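Local coordinates for protein-glutamine deamidase Cif (Burkholderia pseudomallei, PDB 3GQM) that deamidates a specific glutamine of the host ubiquitin-like protein NEDD8, turning it into glutamate and so shutting down cullin-RING ubiquitin ligases and the host cell cycle, at residues Ser39-Gln42 with Ser43-Gly46. Residues are numbered along the deposited sequence; the frame is centred on the assembly and turned at random.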
ATOM      1  N   SER A  39       2.551  -3.203 -15.436  1.00 32.04           N
ATOM      2  CA  SER A  39       3.914  -2.944 -15.902  1.00 33.64           C
ATOM      3  C   SER A  39       4.775  -2.471 -14.742  1.00 33.04           C
ATOM      4  O   SER A  39       5.915  -2.903 -14.627  1.00 35.35           O
ATOM      5  CB  SER A  39       3.964  -1.958 -17.077  1.00 33.74           C
ATOM      6  OG  SER A  39       3.411  -0.690 -16.713  1.00 37.03           O
ATOM      7  N   LEU A  40       4.237  -1.628 -13.868  1.00 32.58           N
ATOM      8  CA  LEU A  40       4.968  -1.251 -12.638  1.00 31.37           C
ATOM      9  C   LEU A  40       5.471  -2.447 -11.837  1.00 31.77           C
ATOM     10  O   LEU A  40       6.680  -2.525 -11.517  1.00 31.23           O
ATOM     11  CB  LEU A  40       4.162  -0.304 -11.730  1.00 31.27           C
ATOM     12  CG  LEU A  40       5.009   0.082 -10.485  1.00 31.86           C
ATOM     13  CD1 LEU A  40       6.076   1.163 -10.782  1.00 29.97           C
ATOM     14  CD2 LEU A  40       4.140   0.469  -9.296  1.00 34.75           C
ATOM     15  N   MET A  41       4.565  -3.377 -11.499  1.00 30.92           N
ATOM     16  CA  MET A  41       4.964  -4.563 -10.744  1.00 32.30           C
ATOM     17  C   MET A  41       6.024  -5.435 -11.446  1.00 32.67           C
ATOM     18  O   MET A  41       6.916  -5.972 -10.788  1.00 30.59           O
ATOM     19  CB  MET A  41       3.775  -5.427 -10.307  1.00 30.92           C
ATOM     20  CG  MET A  41       2.779  -4.686  -9.424  1.00 33.01           C
ATOM     21  SD  MET A  41       3.402  -4.390  -7.792  1.00 32.62           S
ATOM     22  CE  MET A  41       3.595  -2.631  -7.689  1.00 29.59           C
ATOM     23  N   GLN A  42       5.903  -5.591 -12.760  1.00 34.11           N
ATOM     24  CA  GLN A  42       6.876  -6.417 -13.506  1.00 35.83           C
ATOM     25  C   GLN A  42       8.270  -5.802 -13.470  1.00 35.88           C
ATOM     26  O   GLN A  42       9.257  -6.509 -13.524  1.00 37.56           O
ATOM     27  CB  GLN A  42       6.463  -6.570 -14.985  1.00 36.29           C
ATOM     28  CG  GLN A  42       5.088  -7.188 -15.209  1.00 38.25           C
ATOM     29  CD  GLN A  42       4.522  -6.985 -16.637  1.00 42.85           C
ATOM     30  OE1 GLN A  42       3.328  -7.192 -16.866  1.00 43.30           O
ATOM     31  NE2 GLN A  42       5.383  -6.600 -17.591  1.00 44.55           N
ATOM     32  N   SER A  43       8.357  -4.488 -13.391  1.00 36.84           N
ATOM     33  CA  SER A  43       9.661  -3.791 -13.453  1.00 37.98           C
ATOM     34  C   SER A  43      10.490  -3.905 -12.156  1.00 38.00           C
ATOM     35  O   SER A  43      11.668  -3.559 -12.124  1.00 38.53           O
ATOM     36  CB  SER A  43       9.430  -2.323 -13.749  1.00 37.37           C
ATOM     37  OG  SER A  43       9.015  -1.622 -12.563  1.00 41.36           O
ATOM     38  N   LEU A  44       9.861  -4.400 -11.100  1.00 38.99           N
ATOM     39  CA  LEU A  44      10.425  -4.356  -9.749  1.00 39.17           C
ATOM     40  C   LEU A  44      11.423  -5.489  -9.571  1.00 39.92           C
ATOM     41  O   LEU A  44      12.038  -5.642  -8.506  1.00 39.35           O
ATOM     42  CB  LEU A  44       9.293  -4.465  -8.735  1.00 39.52           C
ATOM     43  CG  LEU A  44       8.651  -3.227  -8.073  1.00 39.80           C
ATOM     44  CD1 LEU A  44       8.731  -1.922  -8.852  1.00 40.08           C
ATOM     45  CD2 LEU A  44       7.232  -3.570  -7.681  1.00 38.52           C
ATOM     46  N   SER A  45      11.576  -6.297 -10.618  1.00 40.29           N
ATOM     47  CA  SER A  45      12.628  -7.302 -10.624  1.00 41.44           C
ATOM     48  C   SER A  45      13.898  -6.579 -11.044  1.00 41.05           C
ATOM     49  O   SER A  45      14.982  -7.096 -10.830  1.00 42.26           O
ATOM     50  CB  SER A  45      12.294  -8.462 -11.580  1.00 41.41           C
ATOM     51  OG  SER A  45      11.962  -7.946 -12.854  1.00 43.95           O
ATOM     52  N   GLY A  46      13.739  -5.387 -11.625  1.00 40.53           N
ATOM     53  CA  GLY A  46      14.843  -4.487 -11.965  1.00 40.91           C
ATOM     54  C   GLY A  46      15.406  -3.742 -10.742  1.00 41.62           C
ATOM     55  O   GLY A  46      14.656  -3.230  -9.876  1.00 40.17           O
TER
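Ser43 and Ser45 turn their hydroxyls back onto carbonyls that the end of helix 29-42 leaves behind, while Leu44 settles beside Met41 on a buried face. This is a helix C-terminus running through a short turn into the next helix, 47-53, with Gly46 at the N-cap position. Ser43 N bonds Ser39 O at 3.2 Å, and Leu44 N makes a weak, longer bond to Met41 O, at 3.4 Å. Ser43 OG sits between its own backbone N and carbonyl carbon (chi1 78°), which swings the hydroxyl back to Leu40 O. Ser43 OG donates to Leu40 O at 2.7 Å, with a C=O...OG angle of 135° and a modest tilt from the carbonyl plane. Ser43 N adds a weak bond to the same oxygen, and Leu44 CD1 packs against Leu40 O at 3.4 Å, giving this carbonyl two polar partners and an apolar neighbour.

On the buried face, Met41 and Leu44 run alongside each other in one direction. The Met41 chain bends about CB-CG and again about CG-SD, which sets its SD and CE against a single branch of Leu44, CD2, with CE at 3.8 Å. Beyond Leu44, Met41 packs on Val192, Glu193 and Ile196 of helix 192-199, and its side chain lies about 10 Å from that of Gln179, an inferred active-site residue. Leu44 also touches Met53, so the pair meets helix 192-199 through Met41 and helix 47-53 through Leu44. One residue further along, the second serine repeats the backward reach: Ser45 OG donates to Gln42 O at 3.1 Å, nearly along the C=O axis, with a C=O...OG angle of 163°.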